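PDB 4GLT: glutathione S-transferase-like protein from Methylobacillus flagellatus, which probably acts as a glutathione transferase, binding glutathione beside the boundary between its thioredoxin-like N-terminal domain and its helical C-terminal domain. Local coordinates for residues T30-R35 / G121-A126; L74-P77 / S81-D84; H100-P103 / A108-A111; Q161-E164 / W168-N171. All coordinates share one frame; numbering follows the deposited sequence.

Interactions 1 and 2 both reach glutathione: residues 30-35 hold its peptide backbone and terminal carboxylate, while Asp84, just past the hairpin of interaction 2, takes its amino group. Their centres lie 19 Å apart, with nearest atoms about 7 Å apart, and glutathione touches both. Interaction 1 also joins the two domains through helix 106-133, whose first turns return in interaction 3, about 20 Å away between centres. Interaction 3 touches interaction 4, where Ala108 and Ala111 pack on Asn171 and Val170; their centres are 14 Å apart. Interaction 4 lies away from the glutathione sites. The first three contacts all approach the second subunit.

Interaction 1. Residues T30-R35 / G121-A126; sequences TSPYAR and GVTDAA. With GSH (glutathione), chain E.
Tyr33 and Pro32 meet Thr123 and Asp124 at the domain boundary of the glutathione transferase fold, where the start of helix 32-44 in the thioredoxin-like domain faces helix 106-133 of the helical domain. The Tyr33 side chain runs across this cleft beneath glutathione. Tyr33 CB passes 3.6 Å from GSH O11, and CG sits anti to the carbonyl carbon (chi1 -49°), which aims the ring at the other domain. Along one flank Tyr33 CD1 nears GSH O12 at 3.4 Å; along the other CD2 lies by GSH O2 and CE2 by GSH OE1. GSH CB1 covers one face and Pro32 CG the opposite one, both offset toward the rim, so the ring lies between ligand and proline, which limits its freedom to swing. At the tip, Tyr33 OH donates a weak hydrogen bond to Asp124 OD1 (2.8 Å), with ring and carboxylate planes 17° apart. A leucine here would probably leave Asp124 OD1 without this partner and open a gap below glutathione. Thr123 suits its place because its hydroxyl is turned back to Ala119 O in its own helix, presenting the methyl to the cleft. Ser31 does two jobs: OG caps Ala34 N (3.2 Å) and gives a hydrogen bond to GSH O2 (2.7 Å). Tightest of the carbon contacts between the two segments is Pro32 CG against Thr123 CG2, at 3.3 Å.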
loop_
_atom_site.group_PDB
_atom_site.type_symbol
_atom_site.label_atom_id
_atom_site.label_comp_id
_atom_site.label_asym_id
_atom_site.label_seq_id
_atom_site.Cartn_x
_atom_site.Cartn_y
_atom_site.Cartn_z
ATOM N N THR A 30 -14.426 11.298 3.387
ATOM C CA THR A 30 -13.761 10.853 4.604
ATOM C C THR A 30 -12.443 10.123 4.351
ATOM O O THR A 30 -11.639 9.977 5.260
ATOM C CB THR A 30 -14.691 9.969 5.459
ATOM O OG1 THR A 30 -14.933 8.730 4.784
ATOM C CG2 THR A 30 -16.021 10.678 5.696
ATOM N N SER A 31 -12.211 9.684 3.116
ATOM C CA SER A 31 -11.027 8.870 2.810
ATOM C C SER A 31 -9.686 9.589 2.984
ATOM O O SER A 31 -9.370 10.481 2.213
ATOM C CB SER A 31 -11.122 8.323 1.390
ATOM O OG SER A 31 -9.927 7.656 1.047
ATOM N N PRO A 32 -8.873 9.168 3.974
ATOM C CA PRO A 32 -7.600 9.850 4.247
ATOM C C PRO A 32 -6.557 9.593 3.155
ATOM O O PRO A 32 -5.630 10.384 2.970
ATOM C CB PRO A 32 -7.156 9.245 5.582
ATOM C CG PRO A 32 -7.767 7.886 5.597
ATOM C CD PRO A 32 -9.080 8.003 4.856
ATOM N N TYR A 33 -6.737 8.497 2.432
ATOM C CA TYR A 33 -5.892 8.172 1.286
ATOM C C TYR A 33 -6.232 9.078 0.115
ATOM O O TYR A 33 -5.356 9.479 -0.634
ATOM C CB TYR A 33 -6.107 6.720 0.863
ATOM C CG TYR A 33 -6.045 5.756 2.010
ATOM C CD1 TYR A 33 -4.825 5.398 2.562
ATOM C CD2 TYR A 33 -7.206 5.210 2.550
ATOM C CE1 TYR A 33 -4.755 4.506 3.609
ATOM C CE2 TYR A 33 -7.147 4.321 3.599
ATOM C CZ TYR A 33 -5.916 3.975 4.126
ATOM O OH TYR A 33 -5.842 3.097 5.181
ATOM N N ALA A 34 -7.519 9.374 -0.039
ATOM C CA ALA A 34 -7.972 10.300 -1.057
ATOM C C ALA A 34 -7.444 11.687 -0.720
ATOM O O ALA A 34 -6.977 12.412 -1.592
ATOM C CB ALA A 34 -9.489 10.309 -1.136
ATOM N N ARG A 35 -7.507 12.037 0.558
ATOM C CA ARG A 35 -7.081 13.345 1.012
ATOM C C ARG A 35 -5.597 13.573 0.725
ATOM O O ARG A 35 -5.199 14.666 0.325
ATOM C CB ARG A 35 -7.379 13.523 2.507
ATOM C CG ARG A 35 -7.135 14.938 3.001
ATOM C CD ARG A 35 -7.315 15.079 4.504
ATOM N NE ARG A 35 -7.242 16.482 4.909
ATOM C CZ ARG A 35 -7.331 16.911 6.163
ATOM N NH1 ARG A 35 -7.494 16.052 7.155
ATOM N NH2 ARG A 35 -7.267 18.204 6.415
ATOM N N GLY A 121 0.200 3.000 7.224
ATOM C CA GLY A 121 0.024 1.798 8.026
ATOM C C GLY A 121 -0.805 2.056 9.270
ATOM O O GLY A 121 -1.673 1.264 9.634
ATOM N N VAL A 122 -0.522 3.175 9.921
ATOM C CA VAL A 122 -1.312 3.625 11.049
ATOM C C VAL A 122 -2.753 3.855 10.614
ATOM O O VAL A 122 -3.701 3.487 11.318
ATOM C CB VAL A 122 -0.725 4.922 11.635
ATOM C CG1 VAL A 122 -1.658 5.511 12.683
ATOM C CG2 VAL A 122 0.631 4.638 12.239
ATOM N N THR A 123 -2.920 4.450 9.442
ATOM C CA THR A 123 -4.257 4.725 8.934
ATOM C C THR A 123 -4.960 3.387 8.701
ATOM O O THR A 123 -6.128 3.231 9.048
ATOM C CB THR A 123 -4.201 5.573 7.637
ATOM O OG1 THR A 123 -3.320 6.696 7.818
ATOM C CG2 THR A 123 -5.553 6.087 7.277
ATOM N N ASP A 124 -4.242 2.406 8.152
ATOM C CA ASP A 124 -4.857 1.102 7.890
ATOM C C ASP A 124 -5.322 0.526 9.206
ATOM O O ASP A 124 -6.331 -0.160 9.255
ATOM C CB ASP A 124 -3.896 0.087 7.243
ATOM C CG ASP A 124 -3.176 0.631 6.018
ATOM O OD1 ASP A 124 -3.839 1.162 5.111
ATOM O OD2 ASP A 124 -1.930 0.502 5.951
ATOM N N ALA A 125 -4.560 0.782 10.267
ATOM C CA ALA A 125 -4.859 0.179 11.561
ATOM C C ALA A 125 -6.134 0.804 12.123
ATOM O O ALA A 125 -7.022 0.100 12.612
ATOM C CB ALA A 125 -3.686 0.342 12.513
ATOM N N ALA A 126 -6.230 2.124 12.001
ATOM C CA ALA A 126 -7.415 2.877 12.409
ATOM C C ALA A 126 -8.662 2.493 11.621
ATOM O O ALA A 126 -9.738 2.336 12.188
ATOM C CB ALA A 126 -7.154 4.369 12.282
HETATM N N1 GSH E . -4.378 1.415 -0.352
HETATM C CA1 GSH E . -5.435 2.311 -0.871
HETATM C C1 GSH E . -4.764 3.642 -1.011
HETATM O O11 GSH E . -5.202 4.484 -1.814
HETATM O O12 GSH E . -3.747 3.850 -0.314
HETATM C CB1 GSH E . -6.634 2.317 0.096
HETATM C CG1 GSH E . -7.810 3.168 -0.404
HETATM C CD1 GSH E . -8.960 3.159 0.599
HETATM O OE1 GSH E . -8.928 2.420 1.572
HETATM N N2 GSH E . -9.980 3.990 0.349
HETATM C CA2 GSH E . -11.246 4.070 1.086
HETATM C C2 GSH E . -11.119 4.655 2.470
HETATM O O2 GSH E . -10.327 5.560 2.698
HETATM C CB2 GSH E . -11.931 2.710 1.119
HETATM S SG2 GSH E . -12.498 2.218 -0.525
HETATM N N3 GSH E . -11.915 4.158 3.411
HETATM C CA3 GSH E . -11.835 4.572 4.803
HETATM C C3 GSH E . -12.748 5.734 5.137
HETATM O O31 GSH E . -13.096 5.894 6.329
HETATM O O32 GSH E . -13.114 6.503 4.217
#

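Interaction 2. Residues L74-P77 / S81-D84; sequences LILP and SLYD. With GSH (glutathione), chain E.
Leu74 and Leu82 form an antiparallel hydrogen-bonded pair, each gripping the other's backbone in a beta hairpin. Leu74 N donates to Leu82 O at 2.9 Å, a nearly straight bond (163°) lying in the carbonyl plane. In return Leu82 N gives its hydrogen to Leu74 O at 2.8 Å, this time from a position tilted 21° out of the plane of the Leu74 carbonyl. Leu74 O has a second, softer visitor, the CA-H of Ser81, with Ser81 CA 3.2 Å away; one buried carbonyl therefore serves two donors. Beyond this ring of bonds, Ile75 and Ser81 make the non-hydrogen-bonded pair, their CA atoms 4.2 Å apart, with Ile75 CG1 resting on Ser81 CB. Serine suits this place: its side chain is small enough to sit beside Ile75 CG1, and its OG is satisfied by His65 O. On the face that carries Leu74 and Leu82, the Leu82 CD1 methyl is met at 4.1 Å by Leu76 CD1, an apolar touch just past the end of strand 73-75. Further on, Asp84 places its carboxylate between backbone N and carbonyl carbon (chi1 63°). There Asp84 OD2 accepts from the amino group of glutathione, GSH N1, at 3.2 Å, while OD1 weakly caps Arg86 N and forms a salt bridge with Arg86 of the second subunit. Strand 73-75 lies between strands 24-27 and 81-82; Leu74, Leu76 and Leu82 are packed against Tyr91 of helix 85-93, and Ile75, on the face opposite Leu74 and Leu82, touches Leu26.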
loop_
_atom_site.group_PDB
_atom_site.type_symbol
_atom_site.label_atom_id
_atom_site.label_comp_id
_atom_site.label_asym_id
_atom_site.label_seq_id
_atom_site.Cartn_x
_atom_site.Cartn_y
_atom_site.Cartn_z
ATOM N N LEU A 74 -7.239 7.838 -9.856
ATOM C CA LEU A 74 -7.028 8.911 -10.825
ATOM C C LEU A 74 -7.284 8.388 -12.232
ATOM O O LEU A 74 -6.546 7.534 -12.731
ATOM C CB LEU A 74 -5.612 9.497 -10.724
ATOM C CG LEU A 74 -5.353 10.820 -11.463
ATOM C CD1 LEU A 74 -5.685 12.029 -10.596
ATOM C CD2 LEU A 74 -3.912 10.903 -11.924
ATOM N N ILE A 75 -8.355 8.881 -12.850
ATOM C CA ILE A 75 -8.669 8.578 -14.244
ATOM C C ILE A 75 -8.113 9.660 -15.163
ATOM O O ILE A 75 -8.590 10.792 -15.137
ATOM C CB ILE A 75 -10.186 8.508 -14.463
ATOM C CG1 ILE A 75 -10.808 7.523 -13.476
ATOM C CG2 ILE A 75 -10.498 8.147 -15.911
ATOM C CD1 ILE A 75 -12.298 7.691 -13.297
ATOM N N LEU A 76 -7.110 9.304 -15.966
ATOM C CA LEU A 76 -6.461 10.229 -16.903
ATOM C C LEU A 76 -7.256 10.365 -18.208
ATOM O O LEU A 76 -8.100 9.527 -18.509
ATOM C CB LEU A 76 -5.033 9.754 -17.198
ATOM C CG LEU A 76 -4.122 9.516 -15.979
ATOM C CD1 LEU A 76 -2.842 8.815 -16.392
ATOM C CD2 LEU A 76 -3.785 10.812 -15.253
ATOM N N PRO A 77 -6.984 11.428 -18.992
ATOM C CA PRO A 77 -7.703 11.694 -20.248
ATOM C C PRO A 77 -7.713 10.524 -21.243
ATOM O O PRO A 77 -8.575 10.483 -22.124
ATOM C CB PRO A 77 -6.951 12.889 -20.840
ATOM C CG PRO A 77 -6.326 13.567 -19.671
ATOM C CD PRO A 77 -6.025 12.497 -18.658
ATOM N N SER A 81 -6.726 4.387 -15.664
ATOM C CA SER A 81 -6.793 4.766 -14.256
ATOM C C SER A 81 -5.619 4.265 -13.419
ATOM O O SER A 81 -5.198 3.121 -13.537
ATOM C CB SER A 81 -8.130 4.346 -13.641
ATOM O OG SER A 81 -8.415 2.985 -13.892
ATOM N N LEU A 82 -5.168 5.124 -12.521
ATOM C CA LEU A 82 -4.100 4.812 -11.595
ATOM C C LEU A 82 -4.628 4.727 -10.163
ATOM O O LEU A 82 -5.396 5.569 -9.728
ATOM C CB LEU A 82 -3.025 5.885 -11.663
ATOM C CG LEU A 82 -2.268 6.106 -12.962
ATOM C CD1 LEU A 82 -1.394 7.318 -12.803
ATOM C CD2 LEU A 82 -1.444 4.908 -13.308
ATOM N N TYR A 83 -4.216 3.681 -9.459
ATOM C CA TYR A 83 -4.534 3.430 -8.064
ATOM C C TYR A 83 -3.349 2.587 -7.635
ATOM O O TYR A 83 -2.715 2.012 -8.488
ATOM C CB TYR A 83 -5.820 2.617 -7.978
ATOM C CG TYR A 83 -5.779 1.395 -8.853
ATOM C CD1 TYR A 83 -5.331 0.192 -8.364
ATOM C CD2 TYR A 83 -6.148 1.454 -10.180
ATOM C CE1 TYR A 83 -5.268 -0.913 -9.155
ATOM C CE2 TYR A 83 -6.085 0.350 -10.976
ATOM C CZ TYR A 83 -5.645 -0.832 -10.455
ATOM O OH TYR A 83 -5.569 -1.944 -11.232
ATOM N N ASP A 84 -3.014 2.480 -6.360
ATOM C CA ASP A 84 -3.656 3.143 -5.247
ATOM C C ASP A 84 -3.025 4.494 -5.009
ATOM O O ASP A 84 -2.328 5.015 -5.850
ATOM C CB ASP A 84 -3.547 2.295 -3.985
ATOM C CG ASP A 84 -2.116 2.092 -3.529
ATOM O OD1 ASP A 84 -1.188 2.401 -4.281
ATOM O OD2 ASP A 84 -1.919 1.620 -2.401
HETATM N N1 GSH E . -4.378 1.415 -0.352
HETATM C CA1 GSH E . -5.435 2.311 -0.871
HETATM C C1 GSH E . -4.764 3.642 -1.011
HETATM O O11 GSH E . -5.202 4.484 -1.814
HETATM O O12 GSH E . -3.747 3.850 -0.314
HETATM C CB1 GSH E . -6.634 2.317 0.096
HETATM C CG1 GSH E . -7.810 3.168 -0.404
HETATM C CD1 GSH E . -8.960 3.159 0.599
HETATM O OE1 GSH E . -8.928 2.420 1.572
HETATM N N2 GSH E . -9.980 3.990 0.349
HETATM C CA2 GSH E . -11.246 4.070 1.086
HETATM C C2 GSH E . -11.119 4.655 2.470
HETATM O O2 GSH E . -10.327 5.560 2.698
HETATM C CB2 GSH E . -11.931 2.710 1.119
HETATM S SG2 GSH E . -12.498 2.218 -0.525
HETATM N N3 GSH E . -11.915 4.158 3.411
HETATM C CA3 GSH E . -11.835 4.572 4.803
HETATM C C3 GSH E . -12.748 5.734 5.137
HETATM O O31 GSH E . -13.096 5.894 6.329
HETATM O O32 GSH E . -13.114 6.503 4.217
#

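Interaction 3. Residues H100-P103 / A108-A111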
loop_
_atom_site.group_PDB
_atom_site.type_symbol
_atom_site.label_atom_id
_atom_site.label_comp_id
_atom_site.label_asym_id
_atom_site.label_seq_id
_atom_site.Cartn_x
_atom_site.Cartn_y
_atom_site.Cartn_z
ATOM N N HIS A 100 9.330 19.257 -5.016
ATOM C CA HIS A 100 9.588 17.844 -5.064
ATOM C C HIS A 100 8.969 17.236 -3.830
ATOM O O HIS A 100 9.555 17.262 -2.761
ATOM C CB HIS A 100 11.084 17.593 -5.059
ATOM C CG HIS A 100 11.854 18.522 -5.938
ATOM N ND1 HIS A 100 12.683 18.078 -6.944
ATOM C CD2 HIS A 100 11.920 19.872 -5.963
ATOM C CE1 HIS A 100 13.230 19.115 -7.548
ATOM N NE2 HIS A 100 12.783 20.216 -6.974
ATOM N N LEU A 101 7.776 16.686 -3.987
ATOM C CA LEU A 101 7.114 15.993 -2.908
ATOM C C LEU A 101 7.895 14.734 -2.595
ATOM O O LEU A 101 8.005 14.334 -1.450
ATOM C CB LEU A 101 5.656 15.719 -3.245
ATOM C CG LEU A 101 4.846 16.997 -3.441
ATOM C CD1 LEU A 101 3.400 16.707 -3.750
ATOM C CD2 LEU A 101 4.958 17.884 -2.241
ATOM N N ILE A 102 8.418 14.101 -3.634
ATOM C CA ILE A 102 9.292 12.963 -3.459
ATOM C C ILE A 102 10.694 13.338 -3.910
ATOM O O ILE A 102 10.934 13.540 -5.087
ATOM C CB ILE A 102 8.826 11.799 -4.306
ATOM C CG1 ILE A 102 7.399 11.425 -3.935
ATOM C CG2 ILE A 102 9.738 10.628 -4.116
ATOM C CD1 ILE A 102 6.840 10.347 -4.774
ATOM N N PRO A 103 11.629 13.380 -2.979
ATOM C CA PRO A 103 12.989 13.800 -3.297
ATOM C C PRO A 103 13.654 12.948 -4.378
ATOM O O PRO A 103 13.452 11.738 -4.436
ATOM C CB PRO A 103 13.727 13.629 -1.964
ATOM C CG PRO A 103 12.657 13.772 -0.936
ATOM C CD PRO A 103 11.460 13.097 -1.543
ATOM N N ALA A 108 17.104 10.289 0.711
ATOM C CA ALA A 108 15.933 11.094 1.061
ATOM C C ALA A 108 14.613 10.490 0.578
ATOM O O ALA A 108 13.609 10.553 1.277
ATOM C CB ALA A 108 16.081 12.514 0.537
ATOM N N LYS A 109 14.612 9.908 -0.614
ATOM C CA LYS A 109 13.369 9.386 -1.186
ATOM C C LYS A 109 12.872 8.101 -0.509
ATOM O O LYS A 109 11.671 7.901 -0.302
ATOM C CB LYS A 109 13.531 9.185 -2.692
ATOM C CG LYS A 109 13.080 7.831 -3.176
ATOM C CD LYS A 109 12.525 7.891 -4.585
ATOM C CE LYS A 109 13.609 8.138 -5.608
ATOM N NZ LYS A 109 13.013 8.124 -6.974
ATOM N N ILE A 110 13.797 7.225 -0.156
ATOM C CA ILE A 110 13.424 6.057 0.622
ATOM C C ILE A 110 12.972 6.518 2.011
ATOM O O ILE A 110 12.004 6.002 2.571
ATOM C CB ILE A 110 14.594 5.065 0.736
ATOM C CG1 ILE A 110 14.962 4.528 -0.649
ATOM C CG2 ILE A 110 14.229 3.926 1.675
ATOM C CD1 ILE A 110 13.911 3.629 -1.267
ATOM N N ALA A 111 13.687 7.496 2.559
ATOM C CA ALA A 111 13.279 8.101 3.811
ATOM C C ALA A 111 11.844 8.615 3.711
ATOM O O ALA A 111 11.052 8.432 4.636
ATOM C CB ALA A 111 14.234 9.217 4.203
#
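Pro103 packs closely on the opening turns of helix 106-133, with its CB 3.6 Å from Ala108 CB and its CG 3.9 Å from the same methyl. Alanine suits this buried spot: a single methyl lets CB and CG of the pyrrolidine ring come right up to the helix. Closer still is the approach of Pro103 O to Lys109 CB, 3.1 Å, where a carbonyl oxygen lies against an aliphatic carbon and no hydrogen bond is made. The rest of the contact is looser and partly open to solvent. Here Lys109 bends at chi2 and chi3, and the middle of its chain turns toward the loop, so that Lys109 CD lies 3.9 Å from Ile102 CG2; the two side chains cross at a slant. A long lysine fits, since its methylenes can cover an isoleucine while the amino group extends toward the second subunit. There NZ makes a long, weak ion pair with Glu90 of that subunit, and it lies near the equivalent Lys109 amino group. A serine in its place would probably uncover Ile102 CG2 and leave that Glu90 without its distant positive mate. Behind the loop, Asp93 accepts from both Leu101 N and Ile102 N. The contact folds the interdomain linker of the glutathione transferase fold, the irregular segment leading out of the thioredoxin-like domain, back onto the first long helix of the helical domain.

Interaction 4. Residues Q161-E164 / W168-N171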
loop_
_atom_site.group_PDB
_atom_site.type_symbol
_atom_site.label_atom_id
_atom_site.label_comp_id
_atom_site.label_asym_id
_atom_site.label_seq_id
_atom_site.Cartn_x
_atom_site.Cartn_y
_atom_site.Cartn_z
ATOM N N GLN A 161 8.713 10.673 18.292
ATOM C CA GLN A 161 10.130 10.671 18.650
ATOM C C GLN A 161 10.988 11.173 17.497
ATOM O O GLN A 161 11.995 11.849 17.703
ATOM C CB GLN A 161 10.586 9.272 19.047
ATOM C CG GLN A 161 10.207 8.871 20.456
ATOM C CD GLN A 161 10.007 7.376 20.581
ATOM O OE1 GLN A 161 10.211 6.799 21.649
ATOM N NE2 GLN A 161 9.604 6.734 19.482
ATOM N N ASP A 162 10.583 10.831 16.281
ATOM C CA ASP A 162 11.347 11.200 15.104
ATOM C C ASP A 162 11.271 12.684 14.779
ATOM O O ASP A 162 12.047 13.184 13.967
ATOM C CB ASP A 162 10.911 10.352 13.917
ATOM C CG ASP A 162 11.331 8.918 14.071
ATOM O OD1 ASP A 162 12.055 8.633 15.041
ATOM O OD2 ASP A 162 10.948 8.079 13.236
ATOM N N LEU A 163 10.354 13.393 15.426
ATOM C CA LEU A 163 10.164 14.812 15.142
ATOM C C LEU A 163 10.659 15.695 16.276
ATOM O O LEU A 163 10.351 16.883 16.330
ATOM C CB LEU A 163 8.695 15.110 14.838
ATOM C CG LEU A 163 8.158 14.555 13.522
ATOM C CD1 LEU A 163 6.662 14.814 13.410
ATOM C CD2 LEU A 163 8.899 15.145 12.330
ATOM N N GLU A 164 11.437 15.110 17.179
ATOM C CA GLU A 164 12.000 15.866 18.280
ATOM C C GLU A 164 12.616 17.164 17.802
ATOM O O GLU A 164 12.169 18.251 18.181
ATOM C CB GLU A 164 13.047 15.043 19.030
ATOM C CG GLU A 164 12.517 14.389 20.292
ATOM C CD GLU A 164 12.091 15.407 21.335
ATOM O OE1 GLU A 164 12.660 16.521 21.351
ATOM O OE2 GLU A 164 11.189 15.092 22.140
ATOM N N TRP A 168 10.365 19.357 9.722
ATOM C CA TRP A 168 9.572 18.515 8.827
ATOM C C TRP A 168 10.151 17.117 8.899
ATOM O O TRP A 168 11.209 16.927 9.480
ATOM C CB TRP A 168 9.616 19.000 7.377
ATOM C CG TRP A 168 8.936 20.305 7.095
ATOM C CD1 TRP A 168 9.528 21.450 6.674
ATOM C CD2 TRP A 168 7.539 20.589 7.182
ATOM N NE1 TRP A 168 8.597 22.431 6.501
ATOM C CE2 TRP A 168 7.365 21.929 6.811
ATOM C CE3 TRP A 168 6.420 19.843 7.544
ATOM C CZ2 TRP A 168 6.122 22.538 6.789
ATOM C CZ3 TRP A 168 5.191 20.449 7.523
ATOM C CH2 TRP A 168 5.049 21.783 7.149
ATOM N N CYS A 169 9.448 16.129 8.353
ATOM C CA CYS A 169 9.875 14.740 8.493
ATOM C C CYS A 169 11.237 14.409 7.897
ATOM O O CYS A 169 12.042 13.761 8.540
ATOM C CB CYS A 169 8.848 13.813 7.846
ATOM S SG CYS A 169 7.244 13.777 8.644
ATOM N N VAL A 170 11.515 14.870 6.687
ATOM C CA VAL A 170 12.770 14.511 6.048
ATOM C C VAL A 170 13.541 15.732 5.574
ATOM O O VAL A 170 12.973 16.683 5.045
ATOM C CB VAL A 170 12.544 13.587 4.834
ATOM C CG1 VAL A 170 13.867 13.296 4.129
ATOM C CG2 VAL A 170 11.848 12.298 5.251
ATOM N N ASN A 171 14.847 15.696 5.784
ATOM C CA ASN A 171 15.761 16.641 5.163
ATOM C C ASN A 171 15.454 18.113 5.383
ATOM O O ASN A 171 16.153 18.984 4.860
ATOM C CB ASN A 171 15.921 16.321 3.676
ATOM C CG ASN A 171 17.092 15.392 3.424
ATOM O OD1 ASN A 171 17.117 14.641 2.446
ATOM N ND2 ASN A 171 18.073 15.432 4.328
#
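Leu163 reaches Cys169 and the carbonyl of Trp168 across the short turn that follows helix 142-162. The apolar contacts come from one methyl: Leu163 CD2 lies 4.0 Å from Cys169 CA and 4.3 Å from Cys169 SG. With CG anti to the carbonyl carbon (chi1 -70°), the leucine's branched end is brought against the returning chain. A compact cysteine suits the buried site because its thiol is small and weakly polar, and it also touches Trp115 of helix 106-133. The polar neighbourhood is merely brushed: Leu163 CD2 passes Trp168 O at 4.1 Å, a van der Waals approach. Hydrogen bonding is directed outward instead, Leu163 O accepting from Arg206 and Cys169 N donating to Asp178 of helix 176-191. Aromatic contacts also lie beyond the pair: the CB of Trp168 points away from Leu163, and its indole meets Phe174 edge-to-face and the ring of His207 at about a right angle. With no hydrogen bond or charge pair across it and just 89 Å² buried, the contact probably rests on shape and the exclusion of water, while polar bonds to helices 176-191 and 202-212 tie one backbone atom of each segment.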